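Multicopper oxidase type 1 (Nitrosomonas europaea, PDB 3G5W) binds copper and probably works as a laccase-like oxidoreductase, a two-domain multicopper oxidase whose subunits share copper centres. Local coordinates at residues His200-Gly206 against Trp248-Val254; His207-Ile211 against Pro222-Val228; Ile239-Asp243 against Thr271-Glu275. All coordinates share one frame; numbering follows the deposited sequence.

Contact 1 (His200-Gly206 against Trp248-Val254); sequences HAIHTHG and WMIHDHV. With C2O (Cu-O-Cu linkage), chain P; C1O (Cu-O linkage), chain H.
His203 and His251 form an antiparallel hydrogen-bonded pair between strands 200-204 and 248-252, whose axes run at 171° and approach to 4.7 Å. Beyond their two mutual backbone bonds, His205 N donates to Met249 O at 2.9 Å and His253 N to Ala201 O at 2.7 Å. Asp252 holds one end. Its OD1 accepts from Ala201 N and, in an Asx turn, from Val254 N, the two donors reaching opposite faces of the carboxylate. OD2 accepts from His200 ND1 at 2.9 Å, in the imidazole plane, and is also hydrogen-bonded to His257 ND1; with both oxygens gripped, this buried carboxylate can hardly rotate.

Ile250 CD1 packs against Ile202 CG2 and Thr204 OG1 on one sheet face; His203 and His251 occupy the other. Met249 CB sits over the centre of the His205 ring, 3.8 Å from its centroid, while Gly206 CA lies over the six-membered ring of Trp248, where a CB would clash. His251 CG stands between backbone N and carbonyl carbon (chi1 66°), and ND1 donates to Asp252 O, leaving NE2 for metal. His203 ND1 is hydrogen-bonded to Asp226 O, and Asp72 of the second subunit is the polar partner of His205. His205 NE2 and His251 NE2 bind the same copper, CU2 of the Cu-O-Cu group, both at 2.0 Å; His253 NE2 binds CU3 at 2.3 Å, and His203 NE2 the Cu-O copper. His59, His61, His103 and His105 of the second subunit complete these sites. Paired His-X-His motifs converging on three coppers are the signature of the multicopper oxidase trinuclear cluster, here across a subunit interface.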
loop_
_atom_site.group_PDB
_atom_site.type_symbol
_atom_site.label_atom_id
_atom_site.label_comp_id
_atom_site.label_asym_id
_atom_site.label_seq_id
_atom_site.Cartn_x
_atom_site.Cartn_y
_atom_site.Cartn_z
ATOM N N HIS A 200 6.558 2.032 -1.553
ATOM C CA HIS A 200 7.778 1.269 -1.774
ATOM C C HIS A 200 7.744 0.057 -0.860
ATOM O O HIS A 200 7.178 0.127 0.229
ATOM C CB HIS A 200 9.015 2.127 -1.476
ATOM C CG HIS A 200 9.042 3.412 -2.240
ATOM N ND1 HIS A 200 9.461 3.487 -3.551
ATOM C CD2 HIS A 200 8.664 4.664 -1.892
ATOM C CE1 HIS A 200 9.345 4.734 -3.976
ATOM N NE2 HIS A 200 8.863 5.467 -2.988
ATOM N N ALA A 201 8.345 -1.040 -1.312
ATOM C CA ALA A 201 8.412 -2.288 -0.539
ATOM C C ALA A 201 9.880 -2.661 -0.297
ATOM O O ALA A 201 10.490 -3.355 -1.115
ATOM C CB ALA A 201 7.696 -3.393 -1.282
ATOM N N ILE A 202 10.447 -2.183 0.809
ATOM C CA ILE A 202 11.885 -2.292 1.022
ATOM C C ILE A 202 12.242 -3.654 1.600
ATOM O O ILE A 202 11.884 -3.975 2.738
ATOM C CB ILE A 202 12.475 -1.142 1.892
ATOM C CG1 ILE A 202 12.164 0.239 1.289
ATOM C CG2 ILE A 202 13.988 -1.321 2.083
ATOM C CD1 ILE A 202 12.647 0.434 -0.147
ATOM N N HIS A 203 12.966 -4.427 0.799
ATOM C CA HIS A 203 13.340 -5.781 1.147
ATOM C C HIS A 203 14.853 -5.896 1.391
ATOM O O HIS A 203 15.650 -5.423 0.582
ATOM C CB HIS A 203 12.875 -6.727 0.034
ATOM C CG HIS A 203 13.363 -8.127 0.202
ATOM N ND1 HIS A 203 13.114 -8.866 1.338
ATOM C CD2 HIS A 203 14.113 -8.913 -0.605
ATOM C CE1 HIS A 203 13.686 -10.052 1.222
ATOM N NE2 HIS A 203 14.296 -10.107 0.053
ATOM N N THR A 204 15.233 -6.502 2.523
ATOM C CA THR A 204 16.646 -6.722 2.862
ATOM C C THR A 204 16.987 -8.220 2.914
ATOM O O THR A 204 16.363 -8.983 3.655
ATOM C CB THR A 204 17.023 -6.042 4.215
ATOM O OG1 THR A 204 16.651 -4.656 4.185
ATOM C CG2 THR A 204 18.541 -6.149 4.495
ATOM N N HIS A 205 17.973 -8.629 2.118
ATOM C CA HIS A 205 18.441 -10.022 2.085
ATOM C C HIS A 205 19.263 -10.379 3.320
ATOM O O HIS A 205 19.946 -9.523 3.880
ATOM C CB HIS A 205 19.332 -10.249 0.867
ATOM C CG HIS A 205 18.615 -10.199 -0.447
ATOM N ND1 HIS A 205 18.995 -10.977 -1.518
ATOM C CD2 HIS A 205 17.554 -9.470 -0.868
ATOM C CE1 HIS A 205 18.201 -10.725 -2.547
ATOM N NE2 HIS A 205 17.313 -9.818 -2.176
ATOM N N GLY A 206 19.197 -11.650 3.720
ATOM C CA GLY A 206 20.098 -12.233 4.723
ATOM C C GLY A 206 19.896 -11.862 6.181
ATOM O O GLY A 206 20.646 -12.326 7.046
ATOM N N TRP A 248 24.904 -8.386 0.632
ATOM C CA TRP A 248 23.453 -8.516 0.740
ATOM C C TRP A 248 22.709 -7.368 0.079
ATOM O O TRP A 248 22.959 -6.202 0.384
ATOM C CB TRP A 248 23.045 -8.569 2.208
ATOM C CG TRP A 248 23.723 -9.640 3.004
ATOM C CD1 TRP A 248 24.715 -9.473 3.931
ATOM C CD2 TRP A 248 23.467 -11.043 2.935
ATOM N NE1 TRP A 248 25.079 -10.693 4.459
ATOM C CE2 TRP A 248 24.326 -11.673 3.865
ATOM C CE3 TRP A 248 22.579 -11.832 2.186
ATOM C CZ2 TRP A 248 24.336 -13.061 4.057
ATOM C CZ3 TRP A 248 22.587 -13.215 2.381
ATOM C CH2 TRP A 248 23.454 -13.811 3.317
ATOM N N MET A 249 21.783 -7.702 -0.809
ATOM C CA MET A 249 20.960 -6.689 -1.459
ATOM C C MET A 249 19.961 -6.088 -0.487
ATOM O O MET A 249 19.403 -6.782 0.363
ATOM C CB MET A 249 20.183 -7.279 -2.637
ATOM C CG MET A 249 21.024 -7.850 -3.757
ATOM S SD MET A 249 22.276 -6.747 -4.466
ATOM C CE MET A 249 21.296 -5.329 -4.929
ATOM N N ILE A 250 19.762 -4.784 -0.614
ATOM C CA ILE A 250 18.571 -4.128 -0.098
ATOM C C ILE A 250 17.980 -3.325 -1.254
ATOM O O ILE A 250 18.693 -2.578 -1.925
ATOM C CB ILE A 250 18.847 -3.265 1.168
ATOM C CG1 ILE A 250 17.766 -2.191 1.347
ATOM C CG2 ILE A 250 20.235 -2.642 1.132
ATOM C CD1 ILE A 250 17.765 -1.581 2.725
ATOM N N HIS A 251 16.689 -3.522 -1.513
ATOM C CA HIS A 251 16.051 -2.930 -2.684
ATOM C C HIS A 251 14.536 -2.863 -2.547
ATOM O O HIS A 251 13.937 -3.586 -1.747
ATOM C CB HIS A 251 16.419 -3.717 -3.954
ATOM C CG HIS A 251 15.874 -5.112 -3.982
ATOM N ND1 HIS A 251 14.704 -5.439 -4.630
ATOM C CD2 HIS A 251 16.329 -6.261 -3.427
ATOM C CE1 HIS A 251 14.467 -6.732 -4.486
ATOM N NE2 HIS A 251 15.435 -7.254 -3.758
ATOM N N ASP A 252 13.932 -1.987 -3.344
ATOM C CA ASP A 252 12.491 -1.933 -3.475
ATOM C C ASP A 252 12.067 -3.198 -4.206
ATOM O O ASP A 252 12.635 -3.547 -5.254
ATOM C CB ASP A 252 12.088 -0.690 -4.274
ATOM C CG ASP A 252 10.618 -0.356 -4.137
ATOM O OD1 ASP A 252 9.801 -1.258 -3.833
ATOM O OD2 ASP A 252 10.277 0.819 -4.349
ATOM N N HIS A 253 11.089 -3.898 -3.644
ATOM C CA HIS A 253 10.595 -5.123 -4.260
ATOM C C HIS A 253 9.471 -4.880 -5.265
ATOM O O HIS A 253 8.969 -5.828 -5.877
ATOM C CB HIS A 253 10.188 -6.166 -3.213
ATOM C CG HIS A 253 10.386 -7.577 -3.677
ATOM N ND1 HIS A 253 9.614 -8.149 -4.666
ATOM C CD2 HIS A 253 11.272 -8.527 -3.293
ATOM C CE1 HIS A 253 10.020 -9.388 -4.877
ATOM N NE2 HIS A 253 11.019 -9.646 -4.051
ATOM N N VAL A 254 9.060 -3.623 -5.442
ATOM C CA VAL A 254 8.264 -3.313 -6.629
ATOM C C VAL A 254 9.209 -3.173 -7.813
ATOM O O VAL A 254 10.073 -2.282 -7.862
ATOM C CB VAL A 254 7.169 -2.192 -6.453
ATOM C CG1 VAL A 254 7.141 -1.583 -5.048
ATOM C CG2 VAL A 254 7.176 -1.161 -7.585
HETATM CU CU2 C2O P . 16.213 -9.134 -3.722
HETATM CU CU3 C2O P . 11.875 -11.647 -3.438
HETATM O O1 C2O P . 14.154 -10.274 -3.804
HETATM CU CU4 C1O H . 14.960 -11.686 -0.835
HETATM O O3 C1O H . 15.634 -13.003 1.561
#

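Contact 2 (His207-Ile211 against Pro222-Val228); sequences HISQI and PIKGDTV
Ile211 faces Ile223 as an antiparallel hydrogen-bonded pair, its N 2.8 Å from Ile223 O, and its side chain runs on from there to the next sheet. CB lies 4.3 Å from Ile223 CB and also rests against Ile223 O. With CG1 beside the backbone N (chi1 -55°), that atom stays close to the same carbonyl oxygen and comes 3.8 Å from Val228 CG2. The extended second torsion (chi2 162°) then brings CD1 to 3.8 Å from Val228 CG2 as well, so the two side chains meet tip to tip. Cutting the side chain back to an alanine is likely to leave Val228 CG2 without its apolar partner and open a gap between the sheets. Further along the ladder, Ser209 N and O both bond to Gly225, while Ile208 CG2 touches the aliphatic Lys224 CG at 4.1 Å. This is a beta hairpin of strands 209-214 and 217-225. Strand 235-241 flanks 209-214 on its other edge, with Tyr236 against Ile211; Ile131 of helix 130-133 touches Gln210 and Pro222. After Gly225 the chain crosses to strand 227-230, which pairs with strand 200-204 in the second sheet.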
loop_
_atom_site.group_PDB
_atom_site.type_symbol
_atom_site.label_atom_id
_atom_site.label_comp_id
_atom_site.label_asym_id
_atom_site.label_seq_id
_atom_site.Cartn_x
_atom_site.Cartn_y
_atom_site.Cartn_z
ATOM N N HIS A 207 18.892 -11.039 6.460
ATOM C CA HIS A 207 18.670 -10.503 7.804
ATOM C C HIS A 207 17.192 -10.422 8.145
ATOM O O HIS A 207 16.341 -10.394 7.255
ATOM C CB HIS A 207 19.291 -9.108 7.929
ATOM C CG HIS A 207 20.751 -9.073 7.604
ATOM N ND1 HIS A 207 21.727 -9.076 8.576
ATOM C CD2 HIS A 207 21.401 -9.071 6.416
ATOM C CE1 HIS A 207 22.916 -9.069 8.001
ATOM N NE2 HIS A 207 22.746 -9.062 6.692
ATOM N N ILE A 208 16.896 -10.366 9.442
ATOM C CA ILE A 208 15.537 -10.116 9.911
ATOM C C ILE A 208 15.326 -8.615 10.090
ATOM O O ILE A 208 16.024 -7.977 10.876
ATOM C CB ILE A 208 15.247 -10.838 11.251
ATOM C CG1 ILE A 208 15.493 -12.347 11.110
ATOM C CG2 ILE A 208 13.807 -10.536 11.709
ATOM C CD1 ILE A 208 15.569 -13.104 12.436
ATOM N N SER A 209 14.374 -8.056 9.343
ATOM C CA SER A 209 13.954 -6.676 9.549
ATOM C C SER A 209 13.081 -6.578 10.792
ATOM O O SER A 209 12.026 -7.219 10.866
ATOM C CB SER A 209 13.173 -6.157 8.338
ATOM O OG SER A 209 14.021 -5.991 7.217
ATOM N N GLN A 210 13.529 -5.789 11.768
ATOM C CA GLN A 210 12.712 -5.495 12.935
ATOM C C GLN A 210 12.116 -4.107 12.733
ATOM O O GLN A 210 12.809 -3.100 12.888
ATOM C CB GLN A 210 13.538 -5.528 14.229
ATOM C CG GLN A 210 14.248 -6.851 14.518
ATOM C CD GLN A 210 15.185 -6.746 15.718
ATOM O OE1 GLN A 210 14.744 -6.510 16.842
ATOM N NE2 GLN A 210 16.486 -6.902 15.476
ATOM N N ILE A 211 10.836 -4.063 12.380
ATOM C CA ILE A 211 10.132 -2.797 12.160
ATOM C C ILE A 211 9.772 -2.258 13.539
ATOM O O ILE A 211 8.829 -2.736 14.171
ATOM C CB ILE A 211 8.878 -2.992 11.267
ATOM C CG1 ILE A 211 9.275 -3.681 9.952
ATOM C CG2 ILE A 211 8.190 -1.647 11.003
ATOM C CD1 ILE A 211 8.140 -4.306 9.176
ATOM N N PRO A 222 8.382 -4.644 18.165
ATOM C CA PRO A 222 8.783 -4.619 16.752
ATOM C C PRO A 222 8.164 -5.755 15.930
ATOM O O PRO A 222 8.028 -6.877 16.423
ATOM C CB PRO A 222 10.308 -4.771 16.818
ATOM C CG PRO A 222 10.680 -4.233 18.167
ATOM C CD PRO A 222 9.556 -4.681 19.058
ATOM N N ILE A 223 7.772 -5.452 14.695
ATOM C CA ILE A 223 7.241 -6.471 13.791
ATOM C C ILE A 223 8.402 -7.072 13.003
ATOM O O ILE A 223 9.193 -6.346 12.397
ATOM C CB ILE A 223 6.168 -5.899 12.830
ATOM C CG1 ILE A 223 5.007 -5.299 13.628
ATOM C CG2 ILE A 223 5.651 -6.988 11.874
ATOM C CD1 ILE A 223 4.216 -4.265 12.860
ATOM N N LYS A 224 8.512 -8.395 13.045
ATOM C CA LYS A 224 9.573 -9.100 12.334
ATOM C C LYS A 224 9.147 -9.459 10.914
ATOM O O LYS A 224 8.014 -9.892 10.671
ATOM C CB LYS A 224 9.975 -10.365 13.089
ATOM C CG LYS A 224 10.761 -10.104 14.364
ATOM C CD LYS A 224 10.718 -11.307 15.296
ATOM C CE LYS A 224 11.642 -12.414 14.827
ATOM N NZ LYS A 224 11.481 -13.649 15.650
ATOM N N GLY A 225 10.066 -9.289 9.978
ATOM C CA GLY A 225 9.839 -9.718 8.606
ATOM C C GLY A 225 11.050 -9.470 7.740
ATOM O O GLY A 225 12.178 -9.412 8.240
ATOM N N ASP A 226 10.817 -9.325 6.438
ATOM C CA ASP A 226 11.911 -9.058 5.510
ATOM C C ASP A 226 11.601 -7.975 4.477
ATOM O O ASP A 226 12.504 -7.515 3.779
ATOM C CB ASP A 226 12.414 -10.351 4.838
ATOM C CG ASP A 226 11.337 -11.069 4.028
ATOM O OD1 ASP A 226 10.684 -10.442 3.171
ATOM O OD2 ASP A 226 11.156 -12.291 4.235
ATOM N N THR A 227 10.325 -7.586 4.392
ATOM C CA THR A 227 9.862 -6.570 3.439
ATOM C C THR A 227 8.952 -5.559 4.146
ATOM O O THR A 227 7.966 -5.932 4.790
ATOM C CB THR A 227 9.139 -7.215 2.212
ATOM O OG1 THR A 227 9.999 -8.189 1.606
ATOM C CG2 THR A 227 8.763 -6.172 1.158
ATOM N N VAL A 228 9.310 -4.283 4.031
ATOM C CA VAL A 228 8.600 -3.195 4.690
ATOM C C VAL A 228 7.838 -2.372 3.655
ATOM O O VAL A 228 8.447 -1.673 2.841
ATOM C CB VAL A 228 9.579 -2.256 5.454
ATOM C CG1 VAL A 228 8.806 -1.166 6.202
ATOM C CG2 VAL A 228 10.488 -3.061 6.419
#

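Contact 3 (Ile239-Asp243 against Thr271-Glu275); sequences ILNMD and TIEYE
Met242 lays its CB against the hydroxyl end of Tyr274, 3.4 Å from OH and 3.9 Å from CZ. CG starts beside the backbone N (chi1 -64°), and the bend at the second torsion (chi2 -58°) sets SD beside the hydroxyl end of Tyr274. The sulfur is 5.1 Å from the ring centroid and 48° off the ring normal, so this Met-aromatic contact is oblique, neither squarely over the face nor in the plane. From the same position SD reaches Ile272 CG2 at 4.3 Å. Leu240 CD1 and Ile272 CD1 add a similar apolar touch at 4.4 Å.

No hydrogen bond joins the two segments, and the nearest CA atoms, those of Met242 and Tyr274, are 8.5 Å apart; this spacing fits side chains meeting between facing sheets, not neighbouring strands. Strand 235-241 belongs to one sheet of the second cupredoxin-type domain and strand 269-274 to the other, so the contact lies in the filling of a beta sandwich. Val182, on strand 180-182, packs on Met242, Ile272 and Tyr274 alike.

Met242 is the centre of an inverse gamma turn, in which Asp243 N makes a weak bond to Asn241 O. The turn brings the main chain beside the phenol: Met242 O approaches the ring edge, 3.7 Å from Tyr274 CE1. Although Asp243 N also comes close to Tyr274 OH, the angle there is too poor for a bond. The hydroxyl instead takes the N-H of Asn244, one residue farther along, which probably limits movement of the phenol end against the turn. Asp243 CB points away from the 271-275 strand, and OD1 forms a salt bridge with Arg66 of the second subunit.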
loop_
_atom_site.group_PDB
_atom_site.type_symbol
_atom_site.label_atom_id
_atom_site.label_comp_id
_atom_site.label_asym_id
_atom_site.label_seq_id
_atom_site.Cartn_x
_atom_site.Cartn_y
_atom_site.Cartn_z
ATOM N N ILE A 239 15.380 -1.873 12.437
ATOM C CA ILE A 239 16.614 -2.272 13.107
ATOM C C ILE A 239 17.045 -3.675 12.650
ATOM O O ILE A 239 16.236 -4.608 12.623
ATOM C CB ILE A 239 16.513 -2.113 14.655
ATOM C CG1 ILE A 239 16.781 -0.652 15.032
ATOM C CG2 ILE A 239 17.565 -2.971 15.377
ATOM C CD1 ILE A 239 15.593 0.124 15.493
ATOM N N LEU A 240 18.308 -3.794 12.247
ATOM C CA LEU A 240 18.852 -5.050 11.751
ATOM C C LEU A 240 20.089 -5.434 12.557
ATOM O O LEU A 240 21.017 -4.629 12.702
ATOM C CB LEU A 240 19.233 -4.920 10.263
ATOM C CG LEU A 240 18.248 -4.463 9.179
ATOM C CD1 LEU A 240 19.022 -4.017 7.928
ATOM C CD2 LEU A 240 17.299 -5.570 8.804
ATOM N N ASN A 241 20.103 -6.655 13.082
ATOM C CA ASN A 241 21.289 -7.185 13.758
ATOM C C ASN A 241 22.218 -7.754 12.697
ATOM O O ASN A 241 21.820 -8.634 11.927
ATOM C CB ASN A 241 20.921 -8.264 14.792
ATOM C CG ASN A 241 20.046 -7.735 15.923
ATOM O OD1 ASN A 241 20.175 -6.585 16.355
ATOM N ND2 ASN A 241 19.140 -8.583 16.413
ATOM N N MET A 242 23.443 -7.232 12.636
ATOM C CA MET A 242 24.397 -7.638 11.605
ATOM C C MET A 242 25.174 -8.878 12.046
ATOM O O MET A 242 26.332 -8.778 12.448
ATOM C CB MET A 242 25.366 -6.495 11.254
ATOM C CG MET A 242 24.738 -5.241 10.621
ATOM S SD MET A 242 23.821 -5.532 9.074
ATOM C CE MET A 242 22.206 -5.680 9.751
ATOM N N ASP A 243 24.531 -10.042 11.957
ATOM C CA ASP A 243 25.108 -11.284 12.476
ATOM C C ASP A 243 25.411 -12.324 11.391
ATOM O O ASP A 243 25.603 -13.501 11.690
ATOM C CB ASP A 243 24.162 -11.891 13.515
ATOM C CG ASP A 243 22.795 -12.252 12.929
ATOM O OD1 ASP A 243 21.924 -12.688 13.711
ATOM O OD2 ASP A 243 22.580 -12.104 11.700
ATOM N N THR A 271 23.625 -2.293 -1.562
ATOM C CA THR A 271 24.058 -3.516 -0.889
ATOM C C THR A 271 24.528 -3.233 0.528
ATOM O O THR A 271 24.891 -2.098 0.858
ATOM C CB THR A 271 25.199 -4.239 -1.654
ATOM O OG1 THR A 271 26.381 -3.429 -1.633
ATOM C CG2 THR A 271 24.804 -4.513 -3.092
ATOM N N ILE A 272 24.515 -4.274 1.354
ATOM C CA ILE A 272 25.193 -4.277 2.644
ATOM C C ILE A 272 26.479 -5.090 2.479
ATOM O O ILE A 272 26.425 -6.248 2.061
ATOM C CB ILE A 272 24.318 -4.927 3.745
ATOM C CG1 ILE A 272 23.063 -4.084 4.015
ATOM C CG2 ILE A 272 25.132 -5.150 5.031
ATOM C CD1 ILE A 272 21.958 -4.850 4.744
ATOM N N GLU A 273 27.618 -4.476 2.795
ATOM C CA GLU A 273 28.939 -5.128 2.698
ATOM C C GLU A 273 29.546 -5.360 4.083
ATOM O O GLU A 273 29.802 -4.402 4.816
ATOM C CB GLU A 273 29.912 -4.257 1.886
ATOM C CG GLU A 273 29.515 -3.985 0.439
ATOM C CD GLU A 273 30.438 -2.995 -0.266
ATOM O OE1 GLU A 273 30.353 -2.888 -1.513
ATOM O OE2 GLU A 273 31.247 -2.314 0.410
ATOM N N TYR A 274 29.784 -6.623 4.443
ATOM C CA TYR A 274 30.514 -6.937 5.675
ATOM C C TYR A 274 32.014 -6.931 5.416
ATOM O O TYR A 274 32.483 -7.493 4.422
ATOM C CB TYR A 274 30.156 -8.316 6.187
ATOM C CG TYR A 274 28.848 -8.456 6.916
ATOM C CD1 TYR A 274 28.837 -8.769 8.274
ATOM C CD2 TYR A 274 27.625 -8.343 6.246
ATOM C CE1 TYR A 274 27.660 -8.945 8.952
ATOM C CE2 TYR A 274 26.426 -8.519 6.927
ATOM C CZ TYR A 274 26.461 -8.823 8.280
ATOM O OH TYR A 274 25.314 -9.025 8.989
ATOM N N GLU A 275 32.776 -6.324 6.319
ATOM C CA GLU A 275 34.223 -6.271 6.131
ATOM C C GLU A 275 34.859 -7.662 6.184
ATOM O O GLU A 275 35.898 -7.886 5.570
ATOM C CB GLU A 275 34.893 -5.295 7.103
ATOM C CG GLU A 275 34.711 -5.586 8.563
ATOM C CD GLU A 275 35.539 -4.655 9.442
ATOM O OE1 GLU A 275 35.394 -3.413 9.316
ATOM O OE2 GLU A 275 36.328 -5.170 10.265
#

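Contacts 1 and 3 are buried, whereas contact 2 is partly open, with Lys224 exposed. Contacts 1 and 2 are antiparallel strand pairs held by backbone ladders, in different sheets of one domain; contact 3 bridges those sheets mainly through apolar and sulfur-aromatic packing, with no hydrogen bond between its segments. Shared elements tie them together: strand 227-230 of contact 2 borders strand 200-204 of contact 1, strand 269-274 of contact 3 borders strand 247-252, and strands 209-214 and 235-241 adjoin between contacts 2 and 3. Only contact 1 supplies copper ligands. Contact 2 gives one of them, His203, a second-shell partner: its ND1 donates to Asp226 O, 2.9 Å away. Each contact reaches the second subunit.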